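Amine Dehydrogenase (Pseudomonas putida, PDB 1JMX) probably catalyses the oxidative deamination of primary amines, as one of three different subunits of a heme c-containing quinohemoprotein. Local coordinates at residues Y199-Q204 with Y257-R262; M212-A217 with T245-F250. One frame throughout, in Å; residues are numbered along the deposited sequence.

Interaction 1. Residues Y199-Q204 with Y257-R262; sequences YFWPHQ and YFTGLR
Tyr-199 and Gly-260 meet through a hydroxyl and a backbone amide: Gly-260 N donates to Tyr-199 OH at 3.0 Å, with an N-H...O angle of 157°, reaching the phenol ring at its edge and near its plane. The same hydroxyl is hydrogen-bonded to His-203 NE2 (2.8 Å), though which of the two donates is not settled. A water lies 3.1 Å from Tyr-199 OH and donates to Gly-260 O, so one glycine is held through both its N-H and, indirectly, its carbonyl. Beside this polar group, the methyl CG2 of Thr-259 presses on the Trp-201 indole, 3.4 Å from CD2 of that ring. The threonine's chi1 of 63° sets CG2 anti to its carbonyl carbon, facing the indole, while OG1 turns to Tyr-298 O and Val-300 N at the neighbouring strand 299-302. Farther along, Trp-201 CH2 comes to 3.6 Å from Phe-258 CD2; these rings meet obliquely, their planes 32° apart. The imidazole of His-203 is layered: Leu-261 CD2 makes a CH-pi contact over one face, 4.1 Å from the ring centroid, and Trp-201 O lies over the opposite face. Trp-201 itself lays CE3 above the centre of the Tyr-199 ring, helping to fix the phenol. A phenylalanine in place of Tyr-199 would probably leave the Gly-260 amide without its acceptor and His-203 NE2 without its tyrosine partner. Near the middle of what is best read as a seven-bladed beta-propeller, this loop packs against strand 257-262, and the backbone of another protein chain packs on Phe-258. The chemistry implies that a buried hydroxyl can satisfy an amide, an imidazole and a water at once, tying loop to strand.

Interaction 2. Residues M212-A217 with T245-F250; sequences MLYTIA and THTQEF
Tyr-214 donates its hydroxyl to the carboxylate of Glu-249, with OH 2.8 Å from OE2. The oxygen is approached from above the carboxylate plane, 44° out of it, and the phenol and carboxylate planes stand 70° apart. OE2 also takes a salt bridge from Arg-189, so one buried oxygen answers to a phenol and a guanidinium, a pairing likely to keep the acid ionised. The glutamate chain bends at chi2, which swings the carboxylate back toward the phenol, and Ile-216 CG2 packs 4.0 Å from Glu-249 CG. A second compact patch is apolar: Leu-213 CD2 touches CE2 and CZ of Phe-250, 3.9 Å from CE2, the two side chains crossing at about a right angle. Ile-270 of the next sheet touches both, and Tyr-280 meets the Phe-250 ring edge-to-face.

These are the two outermost strands of a three-stranded antiparallel sheet, one blade of the apparent propeller, with strand 230-239 between them. Their axes come no nearer than 8.7 Å and their directions diverge by 61°, the strong twist expected of a propeller blade, so long side chains rather than backbones bridge the gap.

Toward solvent the packing thins. Thr-247, partly exposed, comes nearest to Tyr-214 OH with its CB, at 3.6 Å, and also leans on Leu-182 of the preceding sheet. Gln-248 points away from the inner strand; its NE2 instead bonds to the neighbouring Glu-249 O at 2.9 Å, and weakly to Leu-282 O.

Overall arrangement
The two interactions lie with centres about 12 Å apart, and interaction 2 is nested along the chain within the loop closed by interaction 1. The order is loop 199-204, strand 209-218, strand 230-239, strand 245-250, then strand 257-262, which opens the next sheet. The centre of interaction 1 lies about 7 Å from the centre of the chain, that of interaction 2 about 17 Å, so the pair samples a propeller from near its axis outward. They touch directly: Tyr-199 packs on Met-212 and Leu-213, and Leu-213 CD1 reaches Gly-260. One ties the loop ahead of strand 209-218 to the first strand of the following sheet, near the chain's middle; the other holds a single sheet together across its middle strand.

Interaction 1. Residues Y199-Q204 with Y257-R262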
ATOM      1  N   TYR B 199      -7.117 -12.945  13.895  1.00 16.84           N
ATOM      2  CA  TYR B 199      -8.502 -13.369  14.036  1.00 15.26           C
ATOM      3  C   TYR B 199      -9.392 -12.269  14.599  1.00 14.81           C
ATOM      4  O   TYR B 199      -9.154 -11.768  15.694  1.00 15.59           O
ATOM      5  CB  TYR B 199      -8.563 -14.601  14.941  1.00 13.71           C
ATOM      6  CG  TYR B 199      -9.419 -15.716  14.403  1.00 12.32           C
ATOM      7  CD1 TYR B 199      -8.945 -16.561  13.397  1.00 11.52           C
ATOM      8  CD2 TYR B 199     -10.703 -15.932  14.897  1.00 11.60           C
ATOM      9  CE1 TYR B 199      -9.727 -17.583  12.900  1.00 10.40           C
ATOM     10  CE2 TYR B 199     -11.495 -16.962  14.402  1.00 11.80           C
ATOM     11  CZ  TYR B 199     -10.998 -17.779  13.405  1.00 11.30           C
ATOM     12  OH  TYR B 199     -11.771 -18.798  12.919  1.00 12.87           O
ATOM     13  N   PHE B 200     -10.412 -11.897  13.833  1.00 13.54           N
ATOM     14  CA  PHE B 200     -11.351 -10.855  14.236  1.00 14.75           C
ATOM     15  C   PHE B 200     -12.770 -11.397  14.278  1.00 12.92           C
ATOM     16  O   PHE B 200     -13.732 -10.636  14.232  1.00 13.57           O
ATOM     17  CB  PHE B 200     -11.303  -9.699  13.241  1.00 18.64           C
ATOM     18  CG  PHE B 200      -9.940  -9.108  13.070  1.00 22.72           C
ATOM     19  CD1 PHE B 200      -9.133  -8.861  14.181  1.00 25.45           C
ATOM     20  CD2 PHE B 200      -9.449  -8.827  11.801  1.00 24.41           C
ATOM     21  CE1 PHE B 200      -7.854  -8.346  14.028  1.00 26.96           C
ATOM     22  CE2 PHE B 200      -8.175  -8.312  11.636  1.00 25.45           C
ATOM     23  CZ  PHE B 200      -7.375  -8.071  12.746  1.00 26.93           C
ATOM     24  N   TRP B 201     -12.897 -12.713  14.392  1.00 10.28           N
ATOM     25  CA  TRP B 201     -14.207 -13.339  14.394  1.00 11.12           C
ATOM     26  C   TRP B 201     -14.462 -14.186  15.650  1.00 11.27           C
ATOM     27  O   TRP B 201     -14.033 -15.333  15.730  1.00 12.59           O
ATOM     28  CB  TRP B 201     -14.372 -14.172  13.113  1.00  7.66           C
ATOM     29  CG  TRP B 201     -14.059 -13.384  11.826  1.00  9.34           C
ATOM     30  CD1 TRP B 201     -14.937 -12.643  11.085  1.00  8.40           C
ATOM     31  CD2 TRP B 201     -12.781 -13.257  11.165  1.00  8.16           C
ATOM     32  NE1 TRP B 201     -14.292 -12.067  10.015  1.00 10.01           N
ATOM     33  CE2 TRP B 201     -12.972 -12.425  10.040  1.00  8.98           C
ATOM     34  CE3 TRP B 201     -11.497 -13.763  11.418  1.00  6.71           C
ATOM     35  CZ2 TRP B 201     -11.927 -12.089   9.167  1.00  9.87           C
ATOM     36  CZ3 TRP B 201     -10.459 -13.426  10.549  1.00  5.79           C
ATOM     37  CH2 TRP B 201     -10.683 -12.597   9.441  1.00  5.21           C
ATOM     38  N   PRO B 202     -15.114 -13.594  16.672  1.00 12.15           N
ATOM     39  CA  PRO B 202     -15.422 -14.303  17.919  1.00 11.63           C
ATOM     40  C   PRO B 202     -16.667 -15.177  17.708  1.00 11.76           C
ATOM     41  O   PRO B 202     -17.791 -14.773  18.029  1.00 13.63           O
ATOM     42  CB  PRO B 202     -15.685 -13.156  18.898  1.00 11.34           C
ATOM     43  CG  PRO B 202     -16.353 -12.137  18.022  1.00 11.71           C
ATOM     44  CD  PRO B 202     -15.516 -12.175  16.761  1.00 10.52           C
ATOM     45  N   HIS B 203     -16.458 -16.359  17.134  1.00 11.57           N
ATOM     46  CA  HIS B 203     -17.549 -17.286  16.864  1.00 11.62           C
ATOM     47  C   HIS B 203     -18.232 -17.762  18.143  1.00 13.33           C
ATOM     48  O   HIS B 203     -17.576 -18.118  19.121  1.00 12.15           O
ATOM     49  CB  HIS B 203     -17.053 -18.553  16.149  1.00 10.19           C
ATOM     50  CG  HIS B 203     -16.105 -18.308  15.016  1.00  8.57           C
ATOM     51  ND1 HIS B 203     -16.522 -17.900  13.770  1.00  9.49           N
ATOM     52  CD2 HIS B 203     -14.771 -18.505  14.918  1.00  6.56           C
ATOM     53  CE1 HIS B 203     -15.489 -17.862  12.950  1.00  6.86           C
ATOM     54  NE2 HIS B 203     -14.416 -18.227  13.624  1.00  9.06           N
ATOM     55  N   GLN B 204     -19.557 -17.759  18.119  1.00 14.50           N
ATOM     56  CA  GLN B 204     -20.347 -18.270  19.226  1.00 17.51           C
ATOM     57  C   GLN B 204     -20.886 -19.579  18.640  1.00 18.94           C
ATOM     58  O   GLN B 204     -22.046 -19.679  18.248  1.00 19.91           O
ATOM     59  CB  GLN B 204     -21.474 -17.300  19.595  1.00 17.53           C
ATOM     60  CG  GLN B 204     -20.971 -16.018  20.249  1.00 17.55           C
ATOM     61  CD  GLN B 204     -22.088 -15.151  20.800  1.00 17.80           C
ATOM     62  OE1 GLN B 204     -23.069 -14.868  20.117  1.00 17.76           O
ATOM     63  NE2 GLN B 204     -21.936 -14.717  22.047  1.00 17.79           N
ATOM     64  N   TYR B 257      -6.609 -19.396   4.988  1.00 16.29           N
ATOM     65  CA  TYR B 257      -7.982 -19.448   5.506  1.00 15.01           C
ATOM     66  C   TYR B 257      -8.069 -18.339   6.560  1.00 14.83           C
ATOM     67  O   TYR B 257      -7.122 -18.128   7.318  1.00 14.08           O
ATOM     68  CB  TYR B 257      -8.283 -20.793   6.190  1.00 15.12           C
ATOM     69  CG  TYR B 257      -8.055 -22.014   5.329  1.00 17.02           C
ATOM     70  CD1 TYR B 257      -7.141 -22.989   5.710  1.00 17.21           C
ATOM     71  CD2 TYR B 257      -8.712 -22.163   4.105  1.00 17.80           C
ATOM     72  CE1 TYR B 257      -6.872 -24.079   4.898  1.00 18.21           C
ATOM     73  CE2 TYR B 257      -8.456 -23.251   3.283  1.00 20.46           C
ATOM     74  CZ  TYR B 257      -7.528 -24.206   3.688  1.00 19.66           C
ATOM     75  OH  TYR B 257      -7.250 -25.281   2.877  1.00 21.65           O
ATOM     76  N   PHE B 258      -9.174 -17.598   6.575  1.00 13.18           N
ATOM     77  CA  PHE B 258      -9.360 -16.534   7.559  1.00 13.89           C
ATOM     78  C   PHE B 258     -10.027 -17.071   8.827  1.00 12.92           C
ATOM     79  O   PHE B 258      -9.624 -16.741   9.943  1.00 13.49           O
ATOM     80  CB  PHE B 258     -10.168 -15.383   6.965  1.00 13.06           C
ATOM     81  CG  PHE B 258      -9.322 -14.302   6.355  1.00 13.89           C
ATOM     82  CD1 PHE B 258      -7.944 -14.469   6.207  1.00 14.29           C
ATOM     83  CD2 PHE B 258      -9.901 -13.108   5.935  1.00 14.14           C
ATOM     84  CE1 PHE B 258      -7.154 -13.460   5.649  1.00 15.44           C
ATOM     85  CE2 PHE B 258      -9.122 -12.088   5.374  1.00 15.52           C
ATOM     86  CZ  PHE B 258      -7.748 -12.264   5.232  1.00 14.40           C
ATOM     87  N   THR B 259     -11.058 -17.889   8.639  1.00 12.98           N
ATOM     88  CA  THR B 259     -11.774 -18.502   9.748  1.00 12.38           C
ATOM     89  C   THR B 259     -11.891 -20.006   9.524  1.00 14.06           C
ATOM     90  O   THR B 259     -11.800 -20.499   8.392  1.00 12.11           O
ATOM     91  CB  THR B 259     -13.190 -17.938   9.929  1.00 11.40           C
ATOM     92  OG1 THR B 259     -13.971 -18.232   8.770  1.00 11.60           O
ATOM     93  CG2 THR B 259     -13.161 -16.446  10.156  1.00  8.81           C
ATOM     94  N   GLY B 260     -12.086 -20.724  10.626  1.00 13.67           N
ATOM     95  CA  GLY B 260     -12.227 -22.160  10.569  1.00 13.38           C
ATOM     96  C   GLY B 260     -12.991 -22.639  11.775  1.00 13.14           C
ATOM     97  O   GLY B 260     -12.779 -22.140  12.872  1.00 14.44           O
ATOM     98  N   LEU B 261     -13.921 -23.564  11.563  1.00 13.54           N
ATOM     99  CA  LEU B 261     -14.721 -24.133  12.646  1.00 13.79           C
ATOM    100  C   LEU B 261     -14.830 -25.639  12.548  1.00 15.01           C
ATOM    101  O   LEU B 261     -14.831 -26.223  11.460  1.00 13.13           O
ATOM    102  CB  LEU B 261     -16.151 -23.577  12.659  1.00 11.38           C
ATOM    103  CG  LEU B 261     -16.479 -22.222  13.282  1.00 11.84           C
ATOM    104  CD1 LEU B 261     -17.975 -21.999  13.192  1.00 10.22           C
ATOM    105  CD2 LEU B 261     -16.001 -22.155  14.733  1.00  9.46           C
ATOM    106  N   ARG B 262     -14.937 -26.257  13.713  1.00 17.62           N
ATOM    107  CA  ARG B 262     -15.124 -27.684  13.783  1.00 20.24           C
ATOM    108  C   ARG B 262     -16.613 -27.931  13.744  1.00 20.35           C
ATOM    109  O   ARG B 262     -17.402 -27.171  14.321  1.00 21.13           O
ATOM    110  CB  ARG B 262     -14.525 -28.260  15.050  1.00 22.40           C
ATOM    111  CG  ARG B 262     -13.055 -28.428  14.934  1.00 26.80           C
ATOM    112  CD  ARG B 262     -12.620 -29.533  15.809  1.00 31.66           C
ATOM    113  NE  ARG B 262     -12.440 -29.098  17.179  1.00 36.35           N
ATOM    114  CZ  ARG B 262     -12.118 -29.922  18.172  1.00 39.61           C
ATOM    115  NH1 ARG B 262     -11.970 -31.226  17.941  1.00 39.45           N
ATOM    116  NH2 ARG B 262     -11.829 -29.423  19.373  1.00 43.04           N
TER
HETATM  117  O   HOH W   1     -11.457 -21.174  14.837  1.00 20.87           O

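Interaction 2. Residues M212-A217 with T245-F250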
ATOM      1  N   MET B 212      -9.571 -20.241  17.390  1.00 14.43           N
ATOM      2  CA  MET B 212      -8.897 -19.402  16.412  1.00 14.45           C
ATOM      3  C   MET B 212      -7.933 -20.267  15.626  1.00 15.71           C
ATOM      4  O   MET B 212      -7.448 -21.271  16.141  1.00 16.58           O
ATOM      5  CB  MET B 212      -8.095 -18.294  17.098  1.00 13.12           C
ATOM      6  CG  MET B 212      -8.910 -17.323  17.920  1.00 14.27           C
ATOM      7  SD  MET B 212      -7.957 -15.889  18.392  1.00 15.39           S
ATOM      8  CE  MET B 212      -6.815 -16.602  19.552  1.00 13.28           C
ATOM      9  N   LEU B 213      -7.701 -19.917  14.362  1.00 15.83           N
ATOM     10  CA  LEU B 213      -6.733 -20.638  13.543  1.00 14.39           C
ATOM     11  C   LEU B 213      -5.409 -19.891  13.700  1.00 14.57           C
ATOM     12  O   LEU B 213      -5.376 -18.717  14.094  1.00 14.00           O
ATOM     13  CB  LEU B 213      -7.114 -20.629  12.061  1.00 13.59           C
ATOM     14  CG  LEU B 213      -8.380 -21.293  11.520  1.00 13.56           C
ATOM     15  CD1 LEU B 213      -8.360 -21.163  10.014  1.00 12.07           C
ATOM     16  CD2 LEU B 213      -8.457 -22.748  11.928  1.00 12.98           C
ATOM     17  N   TYR B 214      -4.320 -20.590  13.425  1.00 13.94           N
ATOM     18  CA  TYR B 214      -2.996 -20.003  13.484  1.00 14.60           C
ATOM     19  C   TYR B 214      -2.113 -20.740  12.493  1.00 14.97           C
ATOM     20  O   TYR B 214      -2.503 -21.785  11.975  1.00 15.61           O
ATOM     21  CB  TYR B 214      -2.409 -20.077  14.905  1.00 14.43           C
ATOM     22  CG  TYR B 214      -2.128 -21.466  15.440  1.00 13.92           C
ATOM     23  CD1 TYR B 214      -0.916 -22.108  15.175  1.00 12.13           C
ATOM     24  CD2 TYR B 214      -3.061 -22.127  16.248  1.00 14.49           C
ATOM     25  CE1 TYR B 214      -0.637 -23.370  15.704  1.00 12.78           C
ATOM     26  CE2 TYR B 214      -2.791 -23.396  16.781  1.00 14.13           C
ATOM     27  CZ  TYR B 214      -1.577 -24.003  16.501  1.00 12.09           C
ATOM     28  OH  TYR B 214      -1.308 -25.237  17.019  1.00 13.83           O
ATOM     29  N   THR B 215      -0.974 -20.146  12.154  1.00 15.84           N
ATOM     30  CA  THR B 215      -0.023 -20.785  11.257  1.00 15.99           C
ATOM     31  C   THR B 215       1.268 -20.859  12.043  1.00 16.16           C
ATOM     32  O   THR B 215       1.488 -20.063  12.958  1.00 16.09           O
ATOM     33  CB  THR B 215       0.221 -19.992   9.942  1.00 16.82           C
ATOM     34  OG1 THR B 215       0.769 -18.704  10.239  1.00 19.12           O
ATOM     35  CG2 THR B 215      -1.066 -19.832   9.148  1.00 14.92           C
ATOM     36  N   ILE B 216       2.101 -21.839  11.730  1.00 16.27           N
ATOM     37  CA  ILE B 216       3.368 -21.987  12.428  1.00 16.89           C
ATOM     38  C   ILE B 216       4.370 -22.656  11.503  1.00 18.39           C
ATOM     39  O   ILE B 216       3.992 -23.456  10.649  1.00 19.16           O
ATOM     40  CB  ILE B 216       3.207 -22.801  13.748  1.00 15.91           C
ATOM     41  CG1 ILE B 216       4.453 -22.635  14.621  1.00 15.04           C
ATOM     42  CG2 ILE B 216       2.922 -24.276  13.447  1.00 16.33           C
ATOM     43  CD1 ILE B 216       4.363 -23.287  15.971  1.00 15.17           C
ATOM     44  N   ALA B 217       5.634 -22.271  11.632  1.00 20.07           N
ATOM     45  CA  ALA B 217       6.699 -22.835  10.808  1.00 21.65           C
ATOM     46  C   ALA B 217       7.410 -23.955  11.550  1.00 23.23           C
ATOM     47  O   ALA B 217       7.841 -23.776  12.686  1.00 23.10           O
ATOM     48  CB  ALA B 217       7.696 -21.749  10.427  1.00 21.01           C
ATOM     49  N   THR B 245      -7.703 -26.003  27.523  1.00 26.09           N
ATOM     50  CA  THR B 245      -7.133 -25.457  26.295  1.00 26.35           C
ATOM     51  C   THR B 245      -6.598 -26.563  25.373  1.00 26.58           C
ATOM     52  O   THR B 245      -6.193 -27.631  25.842  1.00 27.53           O
ATOM     53  CB  THR B 245      -6.013 -24.448  26.611  1.00 25.68           C
ATOM     54  OG1 THR B 245      -5.012 -25.078  27.420  1.00 26.00           O
ATOM     55  CG2 THR B 245      -6.582 -23.239  27.347  1.00 24.82           C
ATOM     56  N   HIS B 246      -6.601 -26.301  24.068  1.00 26.20           N
ATOM     57  CA  HIS B 246      -6.133 -27.268  23.077  1.00 26.34           C
ATOM     58  C   HIS B 246      -5.580 -26.623  21.802  1.00 23.78           C
ATOM     59  O   HIS B 246      -6.115 -25.642  21.304  1.00 22.02           O
ATOM     60  CB  HIS B 246      -7.272 -28.251  22.746  1.00 30.23           C
ATOM     61  CG  HIS B 246      -7.200 -28.860  21.375  1.00 35.39           C
ATOM     62  ND1 HIS B 246      -6.674 -30.116  21.141  1.00 36.63           N
ATOM     63  CD2 HIS B 246      -7.657 -28.418  20.175  1.00 36.83           C
ATOM     64  CE1 HIS B 246      -6.817 -30.424  19.863  1.00 37.16           C
ATOM     65  NE2 HIS B 246      -7.409 -29.410  19.254  1.00 38.00           N
ATOM     66  N   THR B 247      -4.486 -27.185  21.298  1.00 22.58           N
ATOM     67  CA  THR B 247      -3.860 -26.716  20.070  1.00 22.00           C
ATOM     68  C   THR B 247      -3.446 -27.941  19.267  1.00 23.24           C
ATOM     69  O   THR B 247      -3.151 -28.996  19.840  1.00 23.42           O
ATOM     70  CB  THR B 247      -2.583 -25.900  20.331  1.00 20.78           C
ATOM     71  OG1 THR B 247      -1.575 -26.761  20.871  1.00 19.32           O
ATOM     72  CG2 THR B 247      -2.849 -24.746  21.287  1.00 21.13           C
ATOM     73  N   GLN B 248      -3.427 -27.807  17.945  1.00 22.91           N
ATOM     74  CA  GLN B 248      -3.020 -28.906  17.090  1.00 23.98           C
ATOM     75  C   GLN B 248      -3.019 -28.531  15.616  1.00 23.69           C
ATOM     76  O   GLN B 248      -3.987 -27.949  15.117  1.00 24.88           O
ATOM     77  CB  GLN B 248      -3.904 -30.136  17.321  1.00 26.04           C
ATOM     78  CG  GLN B 248      -5.107 -30.274  16.413  1.00 28.28           C
ATOM     79  CD  GLN B 248      -5.255 -31.700  15.925  1.00 31.27           C
ATOM     80  OE1 GLN B 248      -5.736 -32.574  16.656  1.00 31.82           O
ATOM     81  NE2 GLN B 248      -4.794 -31.960  14.702  1.00 32.34           N
ATOM     82  N   GLU B 249      -1.923 -28.846  14.929  1.00 22.67           N
ATOM     83  CA  GLU B 249      -1.812 -28.566  13.500  1.00 23.00           C
ATOM     84  C   GLU B 249      -2.637 -29.611  12.744  1.00 23.69           C
ATOM     85  O   GLU B 249      -2.620 -30.795  13.099  1.00 24.42           O
ATOM     86  CB  GLU B 249      -0.352 -28.604  13.055  1.00 22.62           C
ATOM     87  CG  GLU B 249       0.509 -27.520  13.675  1.00 23.24           C
ATOM     88  CD  GLU B 249       0.773 -27.744  15.151  1.00 25.00           C
ATOM     89  OE1 GLU B 249       1.031 -28.902  15.546  1.00 28.08           O
ATOM     90  OE2 GLU B 249       0.738 -26.767  15.923  1.00 24.28           O
ATOM     91  N   PHE B 250      -3.375 -29.175  11.724  1.00 23.39           N
ATOM     92  CA  PHE B 250      -4.228 -30.090  10.961  1.00 23.00           C
ATOM     93  C   PHE B 250      -3.971 -30.175   9.453  1.00 22.87           C
ATOM     94  O   PHE B 250      -4.758 -30.781   8.725  1.00 20.96           O
ATOM     95  CB  PHE B 250      -5.709 -29.764  11.210  1.00 21.39           C
ATOM     96  CG  PHE B 250      -6.115 -28.379  10.779  1.00 19.83           C
ATOM     97  CD1 PHE B 250      -6.611 -28.152   9.496  1.00 19.95           C
ATOM     98  CD2 PHE B 250      -6.027 -27.305  11.660  1.00 19.10           C
ATOM     99  CE1 PHE B 250      -7.013 -26.879   9.098  1.00 19.48           C
ATOM    100  CE2 PHE B 250      -6.428 -26.024  11.269  1.00 18.02           C
ATOM    101  CZ  PHE B 250      -6.922 -25.813   9.987  1.00 18.56           C
TER